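Local coordinates for member of s1p family of ribosomal proteins (Pyrococcus furiosus, PDB 5YH1), which binds manganese and is probably an exonuclease of the DHH family, this chain being the DHH portion of a longer, S1-containing protein, at residues I48-I58 with I79-A87; E258-Y266 with F338-L346. One frame throughout, in Å; residues are numbered along the deposited sequence.

Interaction 1: I48-I58 with I79-A87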
# COMPACT_ATOMS: atom_id res chain seq x y z
N ILE A 48 -13.25 -22.67 19.86
CA ILE A 48 -12.34 -22.86 18.73
C ILE A 48 -12.47 -24.28 18.17
O ILE A 48 -12.63 -24.45 16.96
CB ILE A 48 -10.89 -22.48 19.11
CG1 ILE A 48 -10.80 -20.96 19.27
CG2 ILE A 48 -9.89 -22.94 18.06
CD1 ILE A 48 -9.56 -20.46 20.00
N ARG A 49 -12.46 -25.27 19.06
CA ARG A 49 -12.60 -26.67 18.64
C ARG A 49 -13.93 -26.92 17.93
O ARG A 49 -13.99 -27.67 16.97
CB ARG A 49 -12.47 -27.62 19.85
CG ARG A 49 -11.06 -27.76 20.42
CD ARG A 49 -11.09 -28.43 21.79
NE ARG A 49 -11.74 -29.74 21.75
CZ ARG A 49 -11.18 -30.85 21.28
NH1 ARG A 49 -9.94 -30.86 20.82
NH2 ARG A 49 -11.86 -31.98 21.27
N ARG A 50 -14.99 -26.29 18.41
CA ARG A 50 -16.31 -26.47 17.81
C ARG A 50 -16.36 -25.93 16.39
O ARG A 50 -16.86 -26.61 15.48
CB ARG A 50 -17.40 -25.82 18.67
CG ARG A 50 -18.77 -26.42 18.41
CD ARG A 50 -19.86 -25.75 19.23
NE ARG A 50 -21.10 -26.53 19.16
CZ ARG A 50 -21.92 -26.59 18.10
NH1 ARG A 50 -21.64 -25.89 17.00
NH2 ARG A 50 -23.02 -27.34 18.15
N ALA A 51 -15.84 -24.72 16.19
CA ALA A 51 -15.70 -24.15 14.85
C ALA A 51 -14.96 -25.11 13.92
O ALA A 51 -15.40 -25.34 12.79
CB ALA A 51 -14.99 -22.81 14.91
N ILE A 52 -13.86 -25.68 14.40
CA ILE A 52 -13.07 -26.63 13.62
C ILE A 52 -13.87 -27.86 13.22
O ILE A 52 -13.84 -28.30 12.07
CB ILE A 52 -11.82 -27.11 14.39
CG1 ILE A 52 -10.83 -25.96 14.59
CG2 ILE A 52 -11.13 -28.26 13.65
CD1 ILE A 52 -9.75 -26.27 15.61
N PHE A 53 -14.58 -28.43 14.19
CA PHE A 53 -15.30 -29.67 13.95
C PHE A 53 -16.52 -29.48 13.04
O PHE A 53 -16.91 -30.40 12.34
CB PHE A 53 -15.68 -30.36 15.27
CG PHE A 53 -14.50 -30.83 16.09
CD1 PHE A 53 -13.39 -31.42 15.49
CD2 PHE A 53 -14.52 -30.72 17.47
CE1 PHE A 53 -12.32 -31.86 16.25
CE2 PHE A 53 -13.44 -31.17 18.24
CZ PHE A 53 -12.35 -31.74 17.63
N GLU A 54 -17.12 -28.29 13.04
CA GLU A 54 -18.23 -28.02 12.14
C GLU A 54 -17.79 -27.52 10.77
O GLU A 54 -18.61 -27.28 9.91
CB GLU A 54 -19.25 -27.07 12.78
CG GLU A 54 -18.81 -25.63 12.90
CD GLU A 54 -19.84 -24.76 13.60
OE1 GLU A 54 -19.45 -23.84 14.34
OE2 GLU A 54 -21.05 -24.99 13.42
N GLY A 55 -16.49 -27.37 10.56
CA GLY A 55 -15.98 -26.90 9.27
C GLY A 55 -16.18 -25.41 9.06
O GLY A 55 -16.21 -24.94 7.93
N ARG A 56 -16.31 -24.67 10.16
CA ARG A 56 -16.44 -23.22 10.11
C ARG A 56 -15.05 -22.59 10.02
O ARG A 56 -14.14 -23.02 10.72
CB ARG A 56 -17.15 -22.73 11.37
CG ARG A 56 -17.34 -21.22 11.42
CD ARG A 56 -17.98 -20.78 12.72
NE ARG A 56 -19.27 -21.43 12.95
CZ ARG A 56 -20.46 -20.95 12.56
NH1 ARG A 56 -20.59 -19.80 11.91
NH2 ARG A 56 -21.56 -21.65 12.84
N PRO A 57 -14.89 -21.56 9.16
CA PRO A 57 -13.58 -20.91 9.10
C PRO A 57 -13.25 -20.13 10.36
O PRO A 57 -14.15 -19.78 11.13
CB PRO A 57 -13.68 -19.96 7.90
CG PRO A 57 -15.12 -19.85 7.57
CD PRO A 57 -15.84 -21.02 8.18
N ILE A 58 -11.96 -19.90 10.56
CA ILE A 58 -11.46 -19.13 11.68
C ILE A 58 -10.55 -18.03 11.15
O ILE A 58 -9.69 -18.28 10.31
CB ILE A 58 -10.67 -20.03 12.65
CG1 ILE A 58 -11.61 -21.05 13.29
CG2 ILE A 58 -9.94 -19.21 13.71
CD1 ILE A 58 -10.90 -22.09 14.14
N ILE A 79 -4.41 -25.66 15.97
CA ILE A 79 -5.62 -25.67 15.15
C ILE A 79 -5.46 -26.44 13.83
O ILE A 79 -6.30 -27.26 13.48
CB ILE A 79 -6.10 -24.22 14.87
CG1 ILE A 79 -6.62 -23.61 16.16
CG2 ILE A 79 -7.18 -24.19 13.80
CD1 ILE A 79 -6.67 -22.10 16.16
N ILE A 80 -4.37 -26.17 13.10
CA ILE A 80 -4.19 -26.72 11.75
C ILE A 80 -4.30 -28.25 11.70
O ILE A 80 -5.01 -28.78 10.85
CB ILE A 80 -2.87 -26.24 11.10
CG1 ILE A 80 -2.91 -24.73 10.79
CG2 ILE A 80 -2.56 -27.02 9.83
CD1 ILE A 80 -4.04 -24.29 9.90
N PRO A 81 -3.60 -28.97 12.61
CA PRO A 81 -3.73 -30.43 12.60
C PRO A 81 -5.16 -30.94 12.80
O PRO A 81 -5.53 -31.93 12.18
CB PRO A 81 -2.84 -30.88 13.77
CG PRO A 81 -1.84 -29.79 13.92
CD PRO A 81 -2.55 -28.52 13.54
N LEU A 82 -5.94 -30.29 13.66
CA LEU A 82 -7.32 -30.69 13.86
C LEU A 82 -8.14 -30.46 12.59
O LEU A 82 -8.92 -31.31 12.19
CB LEU A 82 -7.97 -29.94 15.03
CG LEU A 82 -7.46 -30.24 16.44
CD1 LEU A 82 -8.36 -29.56 17.46
CD2 LEU A 82 -7.40 -31.75 16.71
N ILE A 83 -7.94 -29.31 11.95
CA ILE A 83 -8.61 -29.02 10.69
C ILE A 83 -8.29 -30.10 9.66
O ILE A 83 -9.18 -30.56 8.94
CB ILE A 83 -8.23 -27.63 10.14
CG1 ILE A 83 -8.86 -26.54 11.01
CG2 ILE A 83 -8.67 -27.48 8.69
CD1 ILE A 83 -8.38 -25.14 10.69
N GLU A 84 -7.03 -30.51 9.60
CA GLU A 84 -6.59 -31.50 8.62
C GLU A 84 -7.13 -32.91 8.90
O GLU A 84 -7.37 -33.66 7.96
CB GLU A 84 -5.06 -31.50 8.47
CG GLU A 84 -4.57 -30.24 7.77
CD GLU A 84 -3.09 -30.25 7.43
OE1 GLU A 84 -2.29 -30.76 8.26
OE2 GLU A 84 -2.74 -29.75 6.34
N LYS A 85 -7.34 -33.25 10.17
CA LYS A 85 -7.88 -34.58 10.50
C LYS A 85 -9.38 -34.69 10.20
O LYS A 85 -9.86 -35.78 9.89
CB LYS A 85 -7.54 -35.00 11.94
CG LYS A 85 -8.58 -34.66 12.99
CD LYS A 85 -8.39 -35.49 14.25
CE LYS A 85 -7.01 -35.30 14.86
NZ LYS A 85 -6.97 -35.69 16.30
N VAL A 86 -10.13 -33.59 10.29
CA VAL A 86 -11.58 -33.64 10.04
C VAL A 86 -12.01 -33.25 8.63
O VAL A 86 -13.13 -33.53 8.24
CB VAL A 86 -12.39 -32.81 11.07
CG1 VAL A 86 -12.01 -33.20 12.49
CG2 VAL A 86 -12.22 -31.31 10.85
N ALA A 87 -11.13 -32.62 7.87
CA ALA A 87 -11.49 -32.18 6.52
C ALA A 87 -11.04 -33.20 5.48
O ALA A 87 -9.89 -33.64 5.50
CB ALA A 87 -10.86 -30.83 6.23
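Ile52 fits as a knob into the hole formed by Ile79, Leu82, Ile83 and Val86, and this apolar fit carries the contact. Its CD1 reaches Ile79 CG2 at 3.8 Å, while, with CG1 beside the backbone N (chi1 -67°), CG2 falls anti to that N and lies 3.8 Å from Leu82 CB and 3.9 Å from Ile83 CG1. One turn earlier, the Ile48 side chain crosses that of Ile79 at about a right angle, its CG2 3.8 Å from Ile79 CD1. Beyond the helix end, Ile58 CD1 lies more loosely against Ile79 CG2.

At the other side, Val86 CG1 comes to the rim of the Phe53 ring near its plane, 3.8 Å from Phe53 CD1. Leu82 CD1 approaches Arg49 NH1 obliquely. That guanidinium is hydrogen-bonded to the backbone oxygens of Ala20, Arg19 and Ile210, and one face meets the Phe53 rim.

No hydrogen bond joins the segments. The axes of 48-53 and 79-86 come within 9.7 Å and cross at -30°, and the first helix closes in a Schellman motif at Gly55. Helices 32-53 and 66-86, which precede and follow strand 58-63, pack together beside its parallel sheet, as in a Rossmann-like alpha/beta domain.

Interaction 2: E258-Y266 with F338-L346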
# COMPACT_ATOMS: atom_id res chain seq x y z
N GLU A 258 14.44 -10.25 19.07
CA GLU A 258 14.93 -9.12 18.27
C GLU A 258 14.82 -9.41 16.78
O GLU A 258 14.49 -8.53 15.99
CB GLU A 258 16.37 -8.75 18.63
CG GLU A 258 16.53 -8.16 20.03
CD GLU A 258 16.07 -6.71 20.15
OE1 GLU A 258 15.67 -6.08 19.15
OE2 GLU A 258 16.12 -6.18 21.28
N VAL A 259 15.09 -10.66 16.40
CA VAL A 259 14.94 -11.09 15.02
C VAL A 259 13.49 -11.00 14.55
O VAL A 259 13.22 -10.50 13.46
CB VAL A 259 15.51 -12.50 14.79
CG1 VAL A 259 15.09 -13.04 13.43
CG2 VAL A 259 17.03 -12.49 14.89
N ILE A 260 12.56 -11.48 15.37
CA ILE A 260 11.13 -11.43 14.99
C ILE A 260 10.66 -10.00 14.76
O ILE A 260 10.03 -9.71 13.73
CB ILE A 260 10.24 -12.11 16.04
CG1 ILE A 260 10.48 -13.63 16.02
CG2 ILE A 260 8.77 -11.82 15.75
CD1 ILE A 260 9.95 -14.35 17.24
N ASP A 261 10.97 -9.10 15.70
CA ASP A 261 10.53 -7.71 15.60
C ASP A 261 11.16 -6.99 14.40
O ASP A 261 10.55 -6.09 13.82
CB ASP A 261 10.84 -6.94 16.90
CG ASP A 261 10.03 -7.43 18.10
OD1 ASP A 261 8.94 -8.01 17.93
OD2 ASP A 261 10.48 -7.23 19.24
N HIS A 262 12.38 -7.39 14.03
CA HIS A 262 13.07 -6.82 12.87
C HIS A 262 12.42 -7.33 11.58
O HIS A 262 11.95 -6.54 10.77
CB HIS A 262 14.56 -7.17 12.92
CG HIS A 262 15.34 -6.70 11.73
ND1 HIS A 262 15.47 -7.46 10.59
CD2 HIS A 262 16.05 -5.57 11.52
CE1 HIS A 262 16.22 -6.81 9.72
NE2 HIS A 262 16.58 -5.66 10.26
N GLU A 263 12.38 -8.64 11.41
CA GLU A 263 11.76 -9.21 10.21
C GLU A 263 10.30 -8.76 10.03
O GLU A 263 9.88 -8.44 8.91
CB GLU A 263 11.86 -10.75 10.20
CG GLU A 263 13.28 -11.30 10.22
CD GLU A 263 14.16 -10.76 9.10
OE1 GLU A 263 14.89 -9.77 9.33
OE2 GLU A 263 14.14 -11.33 7.99
N ALA A 264 9.52 -8.72 11.11
CA ALA A 264 8.11 -8.34 11.01
C ALA A 264 7.92 -6.88 10.59
O ALA A 264 6.91 -6.54 9.98
CB ALA A 264 7.37 -8.61 12.31
N PHE A 265 8.87 -6.03 10.94
CA PHE A 265 8.89 -4.65 10.46
C PHE A 265 8.91 -4.61 8.93
O PHE A 265 8.22 -3.81 8.31
CB PHE A 265 10.10 -3.90 11.05
CG PHE A 265 10.25 -2.49 10.53
CD1 PHE A 265 9.62 -1.43 11.17
CD2 PHE A 265 11.02 -2.23 9.40
CE1 PHE A 265 9.76 -0.14 10.69
CE2 PHE A 265 11.15 -0.94 8.91
CZ PHE A 265 10.52 0.11 9.56
N TYR A 266 9.70 -5.49 8.32
CA TYR A 266 9.87 -5.49 6.87
C TYR A 266 8.79 -6.25 6.11
O TYR A 266 8.46 -5.87 4.99
CB TYR A 266 11.27 -5.99 6.48
CG TYR A 266 12.36 -5.01 6.84
CD1 TYR A 266 12.63 -3.89 6.04
CD2 TYR A 266 13.12 -5.19 7.99
CE1 TYR A 266 13.63 -2.99 6.37
CE2 TYR A 266 14.13 -4.30 8.32
CZ TYR A 266 14.39 -3.21 7.51
OH TYR A 266 15.40 -2.35 7.88
N PHE A 338 11.27 6.50 8.31
CA PHE A 338 10.78 5.33 7.56
C PHE A 338 11.68 4.09 7.57
O PHE A 338 11.39 3.12 6.89
CB PHE A 338 10.43 5.70 6.11
CG PHE A 338 9.38 6.77 6.00
CD1 PHE A 338 8.09 6.55 6.49
CD2 PHE A 338 9.66 7.99 5.40
CE1 PHE A 338 7.12 7.53 6.40
CE2 PHE A 338 8.69 8.98 5.31
CZ PHE A 338 7.42 8.75 5.81
N GLU A 339 12.76 4.10 8.34
CA GLU A 339 13.66 2.96 8.37
C GLU A 339 13.59 2.26 9.72
O GLU A 339 13.13 2.84 10.69
CB GLU A 339 15.10 3.41 8.14
CG GLU A 339 15.38 3.90 6.74
CD GLU A 339 16.78 4.45 6.62
OE1 GLU A 339 17.73 3.78 7.09
OE2 GLU A 339 16.95 5.55 6.07
N TYR A 340 14.04 1.02 9.75
CA TYR A 340 14.25 0.34 11.02
C TYR A 340 15.38 1.08 11.74
O TYR A 340 16.42 1.32 11.15
CB TYR A 340 14.63 -1.11 10.81
CG TYR A 340 14.90 -1.85 12.09
CD1 TYR A 340 16.17 -1.86 12.65
CD2 TYR A 340 13.88 -2.53 12.75
CE1 TYR A 340 16.43 -2.52 13.83
CE2 TYR A 340 14.13 -3.21 13.94
CZ TYR A 340 15.41 -3.20 14.47
OH TYR A 340 15.68 -3.86 15.65
N PRO A 341 15.20 1.42 13.03
CA PRO A 341 14.06 1.17 13.89
C PRO A 341 13.00 2.28 13.86
O PRO A 341 13.35 3.45 13.77
CB PRO A 341 14.69 1.09 15.28
CG PRO A 341 15.84 2.03 15.20
CD PRO A 341 16.36 1.92 13.80
N SER A 342 11.73 1.91 13.95
CA SER A 342 10.63 2.86 14.13
C SER A 342 10.86 3.75 15.37
O SER A 342 11.65 3.41 16.25
CB SER A 342 9.30 2.12 14.27
OG SER A 342 9.22 1.43 15.53
N PRO A 343 10.16 4.90 15.44
CA PRO A 343 10.27 5.77 16.63
C PRO A 343 10.02 5.04 17.95
O PRO A 343 10.75 5.26 18.92
CB PRO A 343 9.19 6.82 16.38
CG PRO A 343 9.12 6.92 14.89
CD PRO A 343 9.36 5.52 14.38
N GLY A 344 9.01 4.17 17.99
CA GLY A 344 8.74 3.40 19.19
C GLY A 344 9.92 2.54 19.61
O GLY A 344 10.32 2.54 20.78
N LYS A 345 10.48 1.81 18.65
CA LYS A 345 11.61 0.92 18.90
C LYS A 345 12.87 1.72 19.24
O LYS A 345 13.64 1.34 20.12
CB LYS A 345 11.86 0.05 17.67
CG LYS A 345 13.06 -0.90 17.77
CD LYS A 345 12.81 -2.00 18.78
CE LYS A 345 14.08 -2.77 19.05
NZ LYS A 345 13.85 -3.87 20.02
N LEU A 346 13.08 2.82 18.53
CA LEU A 346 14.21 3.71 18.79
C LEU A 346 14.19 4.26 20.20
O LEU A 346 15.21 4.29 20.87
CB LEU A 346 14.24 4.88 17.79
CG LEU A 346 15.36 5.91 17.97
CD1 LEU A 346 16.74 5.25 17.94
CD2 LEU A 346 15.27 6.96 16.88
O HOH W 1 14.38 -5.91 16.70
O HOH W 2 14.99 -0.04 7.05
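With CG anti to the backbone N (chi1 178°), Tyr340 brings its ring against His262 by a face and against Phe265 by an edge, and the same setting carries the His262 imidazole to the tyrosine face. His262 CD2 stands over the centre of that face, 3.8 Å from Tyr340 CZ, in a T-shaped stack whose planes meet at 70°. Pro341 CB covers the opposite face. Tyr340 in turn directs an edge to the face of Phe265, the centroids 5.9 Å apart and the planes at 77°, while Phe265 CE2 lies 3.6 Å from Tyr340 N. Tyr266 OH comes across the tyrosine at its root, 3.3 Å from Tyr340 CB; it is hydrogen-bonded to Lys303 NZ, and one water links it to Tyr340 N.

A second set of polar links lies at the hydroxyl end of the tyrosine. Lys345 NZ bonds Glu258 OE1 at 3.0 Å, on the syn side of the carboxylate and somewhat out of its plane, with a weak second bond to OE2. A water gives hydrogen bonds to Glu258 O and OE1 and accepts one from Tyr340 OH at 2.6 Å; Gln304 of helix 286-311 also bonds Glu258 OE1 and Tyr340 OH. Replacing Tyr340 by an alanine would probably leave the His262 edge without its aromatic face and the bridging water without its hydroxyl donor.

His262 ND1 gives a 2.7 Å bond to Glu263 OE1, almost exactly in the imidazole plane, and NE2 is hydrogen-bonded to Lys303 NZ. Glu263 also forms a salt bridge to Arg150 of the second subunit. Held through both nitrogens, the imidazole is probably restrained from turning, so the chemistry implies an oriented aromatic cluster of His262, Phe265 and Tyr340, bordered at the tyrosine hydroxyl by an ion pair and a shared water.

In the fold
Interaction 1 precedes interaction 2 along the chain, and the two do not touch: their centres are 34 Å apart and their nearest atoms about 18 Å. They are connected through helix 66-86, whose C-terminal part packs in interaction 1 and whose Thr66, at the other end, bonds Asp261 of 258-266. Next to Thr66 in sequence is Asp67, which binds manganese with Asp137, His163 and Asp229. Interaction 1 lies away from that site. Interaction 2 is nearer, with the Lys345 side chain about 11 Å from that of Asp229 and about 14 Å from the metal; a glycerol, probably from crystallisation, sits about 4 Å from the His262 side chain.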